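Local coordinates for agglutinin alpha chain (Maclura pomifera, PDB 3LLZ), which binds galactose-type sugars as a lectin and recognises the T-antigen disaccharide Gal-beta1,3-GalNAc, at residues K74-T79 against G121-Y126; I15-N20 against L84-N89; K117-I120 against D125-S128; F4-Y9 against E42-F47. One frame throughout, in Å; residues are numbered along the deposited sequence.

Interaction 1 (K74-T79 against G121-Y126). With NGA (2-acetamido-2-deoxy-beta-D-galactopyranose), chain C; GAL (beta-D-galactopyranose), chain B.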
# COMPACT_ATOMS: atom_id res chain seq x y z
N LYS A 74 -29.02 -10.35 -17.95
CA LYS A 74 -30.29 -10.18 -17.28
C LYS A 74 -31.02 -11.48 -16.99
O LYS A 74 -31.00 -12.43 -17.77
CB LYS A 74 -31.21 -9.26 -18.10
CG LYS A 74 -30.76 -7.81 -18.15
CD LYS A 74 -31.74 -6.97 -18.94
CE LYS A 74 -31.35 -5.50 -18.94
NZ LYS A 74 -32.31 -4.67 -19.71
N VAL A 75 -31.64 -11.51 -15.82
CA VAL A 75 -32.44 -12.64 -15.37
C VAL A 75 -33.68 -11.96 -14.79
O VAL A 75 -33.57 -11.17 -13.86
CB VAL A 75 -31.73 -13.47 -14.28
CG1 VAL A 75 -32.64 -14.58 -13.79
CG2 VAL A 75 -30.44 -14.06 -14.85
N GLU A 76 -34.84 -12.26 -15.37
CA GLU A 76 -36.08 -11.64 -14.94
C GLU A 76 -35.95 -10.12 -14.95
O GLU A 76 -36.52 -9.43 -14.11
CB GLU A 76 -36.46 -12.15 -13.54
CG GLU A 76 -37.05 -13.56 -13.56
CD GLU A 76 -37.18 -14.19 -12.19
OE1 GLU A 76 -37.53 -13.47 -11.22
OE2 GLU A 76 -36.96 -15.41 -12.07
N GLY A 77 -35.20 -9.60 -15.92
CA GLY A 77 -35.03 -8.17 -16.06
C GLY A 77 -33.94 -7.52 -15.22
O GLY A 77 -33.59 -6.36 -15.45
N TYR A 78 -33.41 -8.26 -14.24
CA TYR A 78 -32.36 -7.73 -13.38
C TYR A 78 -30.98 -8.05 -13.93
O TYR A 78 -30.72 -9.17 -14.34
CB TYR A 78 -32.48 -8.32 -11.97
CG TYR A 78 -33.66 -7.80 -11.18
CD1 TYR A 78 -34.84 -8.53 -11.07
CD2 TYR A 78 -33.59 -6.56 -10.54
CE1 TYR A 78 -35.92 -8.05 -10.34
CE2 TYR A 78 -34.67 -6.07 -9.81
CZ TYR A 78 -35.83 -6.81 -9.71
OH TYR A 78 -36.88 -6.33 -8.98
N THR A 79 -30.09 -7.05 -13.94
CA THR A 79 -28.73 -7.25 -14.43
C THR A 79 -27.94 -7.87 -13.29
O THR A 79 -27.74 -7.24 -12.25
CB THR A 79 -28.08 -5.92 -14.85
OG1 THR A 79 -28.88 -5.31 -15.87
CG2 THR A 79 -26.68 -6.17 -15.40
N GLY A 121 -29.58 -10.33 -4.10
CA GLY A 121 -31.03 -10.37 -3.92
C GLY A 121 -31.35 -11.80 -4.30
O GLY A 121 -30.89 -12.73 -3.65
N TYR A 122 -32.14 -11.98 -5.35
CA TYR A 122 -32.42 -13.33 -5.80
C TYR A 122 -31.09 -13.89 -6.31
O TYR A 122 -30.79 -15.07 -6.15
CB TYR A 122 -33.46 -13.32 -6.92
CG TYR A 122 -34.89 -13.30 -6.42
CD1 TYR A 122 -35.33 -12.31 -5.54
CD2 TYR A 122 -35.79 -14.30 -6.78
CE1 TYR A 122 -36.62 -12.31 -5.04
CE2 TYR A 122 -37.09 -14.31 -6.29
CZ TYR A 122 -37.50 -13.31 -5.41
OH TYR A 122 -38.78 -13.34 -4.90
N TRP A 123 -30.29 -13.00 -6.90
CA TRP A 123 -28.99 -13.38 -7.45
C TRP A 123 -27.95 -12.33 -7.09
O TRP A 123 -28.28 -11.27 -6.55
CB TRP A 123 -29.08 -13.51 -8.97
CG TRP A 123 -30.16 -14.45 -9.38
CD1 TRP A 123 -30.16 -15.80 -9.23
CD2 TRP A 123 -31.47 -14.10 -9.86
NE1 TRP A 123 -31.38 -16.32 -9.59
CE2 TRP A 123 -32.20 -15.30 -9.97
CE3 TRP A 123 -32.08 -12.89 -10.20
CZ2 TRP A 123 -33.53 -15.32 -10.42
CZ3 TRP A 123 -33.41 -12.91 -10.64
CH2 TRP A 123 -34.11 -14.12 -10.74
N LEU A 124 -26.69 -12.65 -7.37
CA LEU A 124 -25.59 -11.73 -7.11
C LEU A 124 -25.77 -10.55 -8.07
O LEU A 124 -25.58 -10.69 -9.28
CB LEU A 124 -24.26 -12.44 -7.37
CG LEU A 124 -22.98 -11.61 -7.23
CD1 LEU A 124 -22.88 -11.01 -5.84
CD2 LEU A 124 -21.79 -12.51 -7.52
N ASP A 125 -26.13 -9.40 -7.53
CA ASP A 125 -26.37 -8.21 -8.36
C ASP A 125 -25.10 -7.64 -8.95
O ASP A 125 -25.04 -7.29 -10.14
CB ASP A 125 -27.06 -7.13 -7.54
CG ASP A 125 -28.35 -7.61 -6.91
OD1 ASP A 125 -29.23 -8.07 -7.66
OD2 ASP A 125 -28.47 -7.51 -5.67
N TYR A 126 -24.08 -7.54 -8.11
CA TYR A 126 -22.80 -7.00 -8.52
C TYR A 126 -21.82 -7.24 -7.39
O TYR A 126 -22.22 -7.60 -6.29
CB TYR A 126 -22.91 -5.49 -8.80
CG TYR A 126 -23.46 -4.67 -7.65
CD1 TYR A 126 -24.79 -4.25 -7.64
CD2 TYR A 126 -22.64 -4.30 -6.58
CE1 TYR A 126 -25.29 -3.48 -6.58
CE2 TYR A 126 -23.14 -3.53 -5.52
CZ TYR A 126 -24.47 -3.13 -5.53
OH TYR A 126 -24.97 -2.38 -4.49
C1 NGA C . -34.55 -8.62 -5.71
C2 NGA C . -33.97 -7.31 -5.16
C3 NGA C . -33.49 -6.48 -6.34
C4 NGA C . -32.41 -7.27 -7.09
C5 NGA C . -33.04 -8.59 -7.58
C6 NGA C . -32.10 -9.50 -8.36
C7 NGA C . -34.71 -6.10 -3.21
C8 NGA C . -35.85 -5.44 -2.45
N2 NGA C . -34.99 -6.59 -4.42
O1 NGA C . -34.96 -9.43 -4.66
O3 NGA C . -33.04 -5.16 -5.94
O4 NGA C . -31.33 -7.54 -6.22
O5 NGA C . -33.55 -9.35 -6.45
O6 NGA C . -31.13 -10.13 -7.52
O7 NGA C . -33.59 -6.17 -2.70
C1 GAL B . -33.69 -4.17 -6.69
C2 GAL B . -33.10 -3.25 -5.59
C3 GAL B . -33.17 -1.78 -6.03
C4 GAL B . -32.62 -1.58 -7.46
C5 GAL B . -33.17 -2.64 -8.42
C6 GAL B . -32.51 -2.60 -9.79
O2 GAL B . -33.84 -3.40 -4.38
O3 GAL B . -32.45 -0.95 -5.13
O4 GAL B . -31.20 -1.63 -7.45
O5 GAL B . -32.95 -3.96 -7.89
O6 GAL B . -33.18 -1.70 -10.65
O HOH W 1 -29.79 -6.95 -10.08

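Interaction 2 (I15-N20 against L84-N89)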
# COMPACT_ATOMS: atom_id res chain seq x y z
N ILE A 15 -13.82 -20.14 -0.82
CA ILE A 15 -14.92 -19.38 -1.39
C ILE A 15 -16.07 -20.33 -1.68
O ILE A 15 -15.92 -21.26 -2.47
CB ILE A 15 -14.53 -18.66 -2.70
CG1 ILE A 15 -13.38 -17.69 -2.45
CG2 ILE A 15 -15.74 -17.92 -3.26
CD1 ILE A 15 -12.93 -16.94 -3.68
N ASN A 16 -17.20 -20.11 -1.03
CA ASN A 16 -18.37 -20.94 -1.25
C ASN A 16 -19.46 -20.08 -1.87
O ASN A 16 -19.73 -18.98 -1.39
CB ASN A 16 -18.86 -21.54 0.07
CG ASN A 16 -17.77 -22.28 0.81
OD1 ASN A 16 -16.99 -23.02 0.21
ND2 ASN A 16 -17.70 -22.08 2.12
N PHE A 17 -20.06 -20.56 -2.94
CA PHE A 17 -21.12 -19.80 -3.58
C PHE A 17 -22.08 -20.71 -4.32
O PHE A 17 -21.78 -21.88 -4.58
CB PHE A 17 -20.55 -18.73 -4.51
CG PHE A 17 -19.81 -19.28 -5.71
CD1 PHE A 17 -20.46 -19.48 -6.92
CD2 PHE A 17 -18.44 -19.55 -5.63
CE1 PHE A 17 -19.77 -19.94 -8.04
CE2 PHE A 17 -17.74 -20.01 -6.75
CZ PHE A 17 -18.41 -20.20 -7.96
N GLU A 18 -23.26 -20.18 -4.63
CA GLU A 18 -24.29 -20.92 -5.33
C GLU A 18 -24.38 -20.49 -6.78
O GLU A 18 -24.00 -19.38 -7.14
CB GLU A 18 -25.65 -20.66 -4.69
CG GLU A 18 -25.77 -21.07 -3.24
CD GLU A 18 -27.08 -20.62 -2.64
OE1 GLU A 18 -27.39 -19.41 -2.73
OE2 GLU A 18 -27.81 -21.46 -2.07
N TYR A 19 -24.88 -21.39 -7.63
CA TYR A 19 -25.06 -21.08 -9.03
C TYR A 19 -26.19 -21.93 -9.58
O TYR A 19 -26.48 -23.01 -9.06
CB TYR A 19 -23.76 -21.33 -9.81
CG TYR A 19 -23.35 -22.78 -9.92
CD1 TYR A 19 -23.79 -23.57 -10.98
CD2 TYR A 19 -22.54 -23.37 -8.96
CE1 TYR A 19 -23.42 -24.91 -11.09
CE2 TYR A 19 -22.16 -24.70 -9.05
CZ TYR A 19 -22.60 -25.47 -10.11
OH TYR A 19 -22.23 -26.79 -10.21
N ASN A 20 -26.84 -21.44 -10.63
CA ASN A 20 -27.93 -22.15 -11.27
C ASN A 20 -27.67 -22.07 -12.76
O ASN A 20 -27.68 -20.99 -13.35
CB ASN A 20 -29.27 -21.48 -10.92
CG ASN A 20 -30.46 -22.24 -11.46
OD1 ASN A 20 -30.52 -22.57 -12.64
ND2 ASN A 20 -31.43 -22.52 -10.59
N LEU A 84 -19.22 -17.22 -13.03
CA LEU A 84 -17.95 -16.89 -12.40
C LEU A 84 -16.90 -17.97 -12.63
O LEU A 84 -17.22 -19.16 -12.67
CB LEU A 84 -18.12 -16.70 -10.89
CG LEU A 84 -18.80 -15.43 -10.38
CD1 LEU A 84 -19.04 -15.58 -8.88
CD2 LEU A 84 -17.92 -14.22 -10.66
N THR A 85 -15.66 -17.53 -12.79
CA THR A 85 -14.54 -18.43 -12.97
C THR A 85 -13.40 -17.89 -12.12
O THR A 85 -13.09 -16.70 -12.18
CB THR A 85 -14.06 -18.47 -14.44
OG1 THR A 85 -15.11 -18.98 -15.27
CG2 THR A 85 -12.83 -19.36 -14.57
N PHE A 86 -12.80 -18.76 -11.31
CA PHE A 86 -11.68 -18.35 -10.47
C PHE A 86 -10.44 -19.12 -10.87
O PHE A 86 -10.37 -20.34 -10.71
CB PHE A 86 -11.98 -18.62 -8.99
CG PHE A 86 -13.04 -17.73 -8.41
CD1 PHE A 86 -14.38 -18.11 -8.45
CD2 PHE A 86 -12.71 -16.51 -7.82
CE1 PHE A 86 -15.38 -17.29 -7.92
CE2 PHE A 86 -13.70 -15.68 -7.29
CZ PHE A 86 -15.03 -16.07 -7.34
N LYS A 87 -9.45 -18.41 -11.41
CA LYS A 87 -8.20 -19.03 -11.82
C LYS A 87 -7.14 -18.76 -10.76
O LYS A 87 -6.97 -17.61 -10.34
CB LYS A 87 -7.75 -18.46 -13.16
CG LYS A 87 -6.42 -19.02 -13.66
CD LYS A 87 -6.01 -18.34 -14.96
CE LYS A 87 -4.62 -18.78 -15.40
NZ LYS A 87 -4.19 -18.06 -16.63
N THR A 88 -6.46 -19.80 -10.30
CA THR A 88 -5.40 -19.61 -9.32
C THR A 88 -4.09 -19.95 -10.01
O THR A 88 -4.07 -20.28 -11.19
CB THR A 88 -5.56 -20.53 -8.09
OG1 THR A 88 -5.28 -21.89 -8.45
CG2 THR A 88 -6.98 -20.44 -7.54
N ASN A 89 -2.99 -19.85 -9.27
CA ASN A 89 -1.68 -20.16 -9.83
C ASN A 89 -1.52 -21.67 -9.98
O ASN A 89 -0.56 -22.15 -10.59
CB ASN A 89 -0.58 -19.59 -8.94
CG ASN A 89 -0.67 -20.07 -7.50
OD1 ASN A 89 -1.75 -20.10 -6.91
ND2 ASN A 89 0.47 -20.45 -6.94

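Interaction 3 (K117-I120 against D125-S128). With NGA (2-acetamido-2-deoxy-beta-D-galactopyranose), chain C.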
# COMPACT_ATOMS: atom_id res chain seq x y z
N LYS A 117 -17.08 -7.29 -1.71
CA LYS A 117 -18.24 -6.51 -1.32
C LYS A 117 -19.20 -6.58 -2.50
O LYS A 117 -18.80 -6.94 -3.61
CB LYS A 117 -17.88 -5.05 -0.99
CG LYS A 117 -17.33 -4.22 -2.14
CD LYS A 117 -17.00 -2.80 -1.67
CE LYS A 117 -18.26 -2.00 -1.33
NZ LYS A 117 -19.01 -1.61 -2.55
N GLY A 118 -20.46 -6.28 -2.26
CA GLY A 118 -21.41 -6.33 -3.36
C GLY A 118 -22.85 -6.27 -2.89
O GLY A 118 -23.17 -5.61 -1.90
N SER A 119 -23.71 -6.96 -3.62
CA SER A 119 -25.13 -6.99 -3.31
C SER A 119 -25.74 -8.28 -3.82
O SER A 119 -25.42 -8.73 -4.91
CB SER A 119 -25.83 -5.80 -3.99
OG SER A 119 -27.24 -5.91 -3.89
N ILE A 120 -26.62 -8.88 -3.02
CA ILE A 120 -27.28 -10.11 -3.43
C ILE A 120 -28.76 -10.06 -3.10
O ILE A 120 -29.14 -9.77 -1.96
CB ILE A 120 -26.66 -11.36 -2.75
CG1 ILE A 120 -25.15 -11.39 -3.01
CG2 ILE A 120 -27.31 -12.63 -3.30
CD1 ILE A 120 -24.45 -12.62 -2.44
N ASP A 125 -26.13 -9.40 -7.53
CA ASP A 125 -26.37 -8.21 -8.36
C ASP A 125 -25.10 -7.64 -8.95
O ASP A 125 -25.04 -7.29 -10.14
CB ASP A 125 -27.06 -7.13 -7.54
CG ASP A 125 -28.35 -7.61 -6.91
OD1 ASP A 125 -29.23 -8.07 -7.66
OD2 ASP A 125 -28.47 -7.51 -5.67
N TYR A 126 -24.08 -7.54 -8.11
CA TYR A 126 -22.80 -7.00 -8.52
C TYR A 126 -21.82 -7.24 -7.39
O TYR A 126 -22.22 -7.60 -6.29
CB TYR A 126 -22.91 -5.49 -8.80
CG TYR A 126 -23.46 -4.67 -7.65
CD1 TYR A 126 -24.79 -4.25 -7.64
CD2 TYR A 126 -22.64 -4.30 -6.58
CE1 TYR A 126 -25.29 -3.48 -6.58
CE2 TYR A 126 -23.14 -3.53 -5.52
CZ TYR A 126 -24.47 -3.13 -5.53
OH TYR A 126 -24.97 -2.38 -4.49
N PHE A 127 -20.54 -7.04 -7.66
CA PHE A 127 -19.54 -7.21 -6.62
C PHE A 127 -18.28 -6.44 -6.97
O PHE A 127 -18.04 -6.12 -8.14
CB PHE A 127 -19.21 -8.70 -6.42
CG PHE A 127 -18.37 -9.29 -7.51
CD1 PHE A 127 -16.99 -9.34 -7.40
CD2 PHE A 127 -18.97 -9.80 -8.66
CE1 PHE A 127 -16.21 -9.89 -8.42
CE2 PHE A 127 -18.21 -10.35 -9.68
CZ PHE A 127 -16.82 -10.40 -9.57
N SER A 128 -17.52 -6.12 -5.94
CA SER A 128 -16.25 -5.42 -6.09
C SER A 128 -15.21 -6.24 -5.36
O SER A 128 -15.53 -7.07 -4.50
CB SER A 128 -16.34 -4.01 -5.51
OG SER A 128 -17.25 -3.22 -6.27
C1 NGA C . -34.55 -8.62 -5.71
C2 NGA C . -33.97 -7.31 -5.16
C3 NGA C . -33.49 -6.48 -6.34
C4 NGA C . -32.41 -7.27 -7.09
C5 NGA C . -33.04 -8.59 -7.58
C6 NGA C . -32.10 -9.50 -8.36
C7 NGA C . -34.71 -6.10 -3.21
C8 NGA C . -35.85 -5.44 -2.45
N2 NGA C . -34.99 -6.59 -4.42
O1 NGA C . -34.96 -9.43 -4.66
O3 NGA C . -33.04 -5.16 -5.94
O4 NGA C . -31.33 -7.54 -6.22
O5 NGA C . -33.55 -9.35 -6.45
O6 NGA C . -31.13 -10.13 -7.52
O7 NGA C . -33.59 -6.17 -2.70
O HOH W 2 -19.67 -3.49 -4.82

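Interaction 4 (F4-Y9 against E42-F47). With NGA (2-acetamido-2-deoxy-beta-D-galactopyranose), chain C.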
# COMPACT_ATOMS: atom_id res chain seq x y z
N PHE A 4 -23.58 -5.86 0.92
CA PHE A 4 -22.66 -6.40 1.91
C PHE A 4 -21.27 -5.89 1.59
O PHE A 4 -20.99 -5.47 0.47
CB PHE A 4 -22.66 -7.93 1.91
CG PHE A 4 -21.99 -8.55 0.72
CD1 PHE A 4 -22.72 -8.82 -0.44
CD2 PHE A 4 -20.63 -8.87 0.75
CE1 PHE A 4 -22.11 -9.40 -1.55
CE2 PHE A 4 -20.01 -9.45 -0.36
CZ PHE A 4 -20.75 -9.72 -1.51
N ASP A 5 -20.40 -5.93 2.59
CA ASP A 5 -19.03 -5.48 2.43
C ASP A 5 -18.22 -6.20 3.49
O ASP A 5 -18.25 -5.81 4.66
CB ASP A 5 -18.95 -3.97 2.63
CG ASP A 5 -17.60 -3.40 2.26
OD1 ASP A 5 -16.63 -4.18 2.16
OD2 ASP A 5 -17.50 -2.16 2.07
N ASP A 6 -17.52 -7.25 3.10
CA ASP A 6 -16.72 -8.01 4.05
C ASP A 6 -15.53 -7.21 4.54
O ASP A 6 -15.02 -7.44 5.64
CB ASP A 6 -16.20 -9.31 3.42
CG ASP A 6 -17.30 -10.32 3.16
OD1 ASP A 6 -18.41 -10.16 3.71
OD2 ASP A 6 -17.05 -11.28 2.41
N GLY A 7 -15.07 -6.26 3.73
CA GLY A 7 -13.92 -5.48 4.12
C GLY A 7 -12.65 -6.17 3.66
O GLY A 7 -12.69 -7.08 2.82
N ALA A 8 -11.51 -5.77 4.23
CA ALA A 8 -10.23 -6.34 3.86
C ALA A 8 -9.62 -7.27 4.90
O ALA A 8 -9.80 -7.08 6.10
CB ALA A 8 -9.25 -5.22 3.54
N TYR A 9 -8.89 -8.27 4.41
CA TYR A 9 -8.23 -9.25 5.26
C TYR A 9 -6.82 -9.48 4.72
O TYR A 9 -6.30 -8.63 4.00
CB TYR A 9 -9.03 -10.56 5.28
CG TYR A 9 -10.46 -10.35 5.74
CD1 TYR A 9 -11.42 -9.82 4.88
CD2 TYR A 9 -10.83 -10.59 7.06
CE1 TYR A 9 -12.71 -9.54 5.32
CE2 TYR A 9 -12.12 -10.30 7.51
CZ TYR A 9 -13.06 -9.78 6.64
OH TYR A 9 -14.33 -9.48 7.07
N GLU A 42 -19.37 -13.31 6.94
CA GLU A 42 -20.82 -13.48 6.91
C GLU A 42 -21.33 -14.16 5.64
O GLU A 42 -20.77 -13.99 4.56
CB GLU A 42 -21.49 -12.12 7.08
CG GLU A 42 -21.29 -11.52 8.48
CD GLU A 42 -21.53 -10.03 8.53
OE1 GLU A 42 -22.51 -9.55 7.92
OE2 GLU A 42 -20.75 -9.32 9.21
N ASP A 43 -22.39 -14.94 5.79
CA ASP A 43 -23.00 -15.65 4.68
C ASP A 43 -23.98 -14.68 4.01
O ASP A 43 -24.94 -14.24 4.63
CB ASP A 43 -23.75 -16.89 5.18
CG ASP A 43 -24.33 -17.72 4.05
OD1 ASP A 43 -25.02 -18.73 4.36
OD2 ASP A 43 -24.12 -17.39 2.87
N HIS A 44 -23.70 -14.34 2.76
CA HIS A 44 -24.56 -13.43 2.02
C HIS A 44 -25.50 -14.30 1.19
O HIS A 44 -25.17 -14.76 0.10
CB HIS A 44 -23.68 -12.53 1.16
CG HIS A 44 -22.58 -11.87 1.95
ND1 HIS A 44 -22.84 -11.01 3.00
CD2 HIS A 44 -21.24 -12.03 1.92
CE1 HIS A 44 -21.70 -10.67 3.57
NE2 HIS A 44 -20.72 -11.28 2.94
N LYS A 45 -26.68 -14.54 1.75
CA LYS A 45 -27.66 -15.41 1.14
C LYS A 45 -28.52 -14.85 0.02
O LYS A 45 -28.82 -13.66 -0.03
CB LYS A 45 -28.62 -15.94 2.21
CG LYS A 45 -27.97 -16.70 3.35
CD LYS A 45 -29.06 -17.17 4.31
CE LYS A 45 -28.51 -17.95 5.49
NZ LYS A 45 -29.62 -18.50 6.32
N SER A 46 -28.91 -15.75 -0.87
CA SER A 46 -29.81 -15.40 -1.96
C SER A 46 -31.19 -15.35 -1.31
O SER A 46 -31.41 -15.97 -0.27
CB SER A 46 -29.79 -16.50 -3.02
OG SER A 46 -30.94 -16.41 -3.86
N PHE A 47 -32.10 -14.61 -1.93
CA PHE A 47 -33.47 -14.51 -1.42
C PHE A 47 -34.23 -15.80 -1.70
O PHE A 47 -35.32 -16.02 -1.16
CB PHE A 47 -34.22 -13.36 -2.11
CG PHE A 47 -33.80 -11.98 -1.68
CD1 PHE A 47 -34.45 -10.86 -2.19
CD2 PHE A 47 -32.76 -11.78 -0.77
CE1 PHE A 47 -34.08 -9.58 -1.82
CE2 PHE A 47 -32.38 -10.49 -0.40
CZ PHE A 47 -33.04 -9.39 -0.92
C1 NGA C . -34.55 -8.62 -5.71
C2 NGA C . -33.97 -7.31 -5.16
C3 NGA C . -33.49 -6.48 -6.34
C4 NGA C . -32.41 -7.27 -7.09
C5 NGA C . -33.04 -8.59 -7.58
C6 NGA C . -32.10 -9.50 -8.36
C7 NGA C . -34.71 -6.10 -3.21
C8 NGA C . -35.85 -5.44 -2.45
N2 NGA C . -34.99 -6.59 -4.42
O1 NGA C . -34.96 -9.43 -4.66
O3 NGA C . -33.04 -5.16 -5.94
O4 NGA C . -31.33 -7.54 -6.22
O5 NGA C . -33.55 -9.35 -6.45
O6 NGA C . -31.13 -10.13 -7.52
O7 NGA C . -33.59 -6.17 -2.70
O HOH W 3 -18.46 -13.67 2.87

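Interaction 1 (K74-T79 against G121-Y126)
Val75 lays its CG1 methyl over one face of the Trp123 indole. CG1 lies 3.5 Å from the centroid of the six-membered ring and 16° off its normal, a CH-pi contact. With CG1 anti to the backbone N (chi1 176°), this methyl and not CG2 meets the ring. Tyr122 CB covers the opposite face of the indole. The Glu76 carboxylate reaches the ring edge, with OE2 3.4 Å from Trp123 CH2 and the two planes 84° apart. The hairpin turn that brings Val75 and Glu76 here is a type I' beta turn from Val75 to Tyr78. Glu76 and Gly77, its two central residues, both have positive phi. The turn, the 121-123 loop and the start of strand 124-132 form walls of the sugar site of this jacalin-type lectin. Tyr78 puts a ring face under the GalNAc, and CD2 is 3.6 Å from NGA C5. Its edge meets the galactose, where CE2 lies 3.3 Å from GAL O5. From the loop, Tyr122 N donates to NGA O5 and Trp123 N donates to NGA O6 at 3.1 Å. On the strand, Asp125 OD1 accepts from NGA O4 at 2.6 Å and from NGA O6 at 2.8 Å. A water also donates to Asp125 OD1, at 2.7 Å, and to Thr79 O, so it ties the hairpin strand to the carboxylate. Further out, Ser46 OG is hydrogen-bonded to Tyr122 O.

Interaction 2 (I15-N20 against L84-N89)
Two of the three sheets of the beta-prism turn their inner sides to the shared core here, and their inward side chains fill the centre of the domain. Strand 11-19 supplies Ile15 and Phe17. Strand 78-88 supplies Phe86, which touches both. No hydrogen bond crosses the gap, and the nearest CA atoms, those of Ile15 and Phe86, are 9.7 Å apart. The contact is therefore made by side chains alone. The delta methyl of Ile15 meets the Phe86 ring at one epsilon carbon, with CD1 3.9 Å from Phe86 CE2. The extended Ile15 chain (chi2 180°) carries this methyl across the gap, coming from the direction opposite to Phe86. At the other epsilon carbon, Phe86 CE1 lies 3.8 Å from Phe17 CE2. Both approaches are oblique. The Phe17 and Phe86 side chains run past one another, pointing opposite ways. Their ring planes are 50° apart and their centroids 5.9 Å apart, an oblique pair and not a stack. Phe17 also meets Tyr96 edge-to-face and packs on Val54 and Ile56. Phe86 shares Ile56 and rests on Ile65 and Val68 of its own sheet. All three touching residues are buried. Aliphatic and aromatic side chains from the inner faces of the sheets make up the hydrophobic interior of the jacalin-type beta-prism.

Interaction 3 (K117-I120 against D125-S128)
Asp125 OD2 accepts a hydrogen bond from Ser119 OG at 2.7 Å, and the N-terminal Gly1 N adds a weak one. The serine hydroxyl comes to the anti side of the carboxylate, 17° out of its plane. It gets there because OG lies anti to the backbone N (chi1 171°). The pair closes the sugar-binding end of the beta hairpin made by strands 110-120 and 124-132, which belongs to the three-stranded sheet of the jacalin beta-prism. This grip is consistent with holding the carboxylate in the rotation in which OD1 faces the sugar. Along the hairpin, Lys117 and Ser128 are a hydrogen-bonded pair, with Ser128 N to Lys117 O at 2.8 Å. Ser119 N donates to Tyr126 O at 3.1 Å, and Asp125 N donates to Ser119 O at 2.8 Å. Between these pairs, Gly118 and Phe127 are non-hydrogen-bonded, with their CA atoms only 3.9 Å apart. Gly118 CA also lies 3.3 Å from Tyr126 O, a CA-H...O contact. The Phe127 strand continues the sheet by antiparallel pairing with the bound peptide. On the face of Lys117 and Ser128, Lys117 NZ makes a salt bridge to Glu109 of a second subunit, and Ser128 OG is hydrogen-bonded to the same glutamate. A water also links NZ to OG. Beside them the Tyr126 ring folds over Ser119, whose CB stands 3.7 Å from the ring centroid.

Interaction 4 (F4-Y9 against E42-F47)
Phe4 and His44 stack face to face, with centroids 3.8 Å apart and planes 19° apart. This is the tight part of the contact. Phe4 CD2 lies 3.3 Å from His44 NE2, over the rim of the imidazole. Phe4 CG stands between the backbone N and the carbonyl carbon (chi1 72°), which turns the phenyl ring toward the histidine. Glu42 O lies over the opposite face of the imidazole, toward its rim. At the ring edge His44 NE2 donates to Asp6 OD1 at 2.7 Å, a bond that would hold the rotation of the ring. The donor meets the syn side of the carboxylate, near its plane. Such a carboxylate would tend to favour a protonated imidazole. The looser side is bridged by water: one molecule donates to Asp6 OD2 at 2.8 Å and to Glu42 O at 2.9 Å. Here the 42-47 loop is largely exposed, as at Glu42, Asp43 and Lys45. At its far end Phe47 reaches the sugar site, with CD1 2.9 Å from NGA O1. The Phe4-His44 stack joins strand 2-5 to the loop between strands 37-40 and 52-57, with His44 resting on Leu28 of strand 25-34 and Ile120 of strand 110-120.

The contacts spread over the three sheets of the beta-prism and the loops at its sugar end. Interaction 2 lies nearest the middle, its centre about 6 Å from that of the chain, and joins the two four-stranded sheets. Interactions 3 and 4 have centres about 9 Å apart and meet where strands 110-120 and 2-5 pair. Interaction 1 shares Asp125 and Tyr126 with interaction 3 (centres about 10 Å apart) and strand 78-88 with interaction 2 (centres about 17 Å apart). Along the chain, interaction 4 closes before interactions 1 and 3 open, while interaction 2 crosses 1 and 4. Interactions 1, 3 and 4 all reach the GalNAc, where loops and strand ends converge.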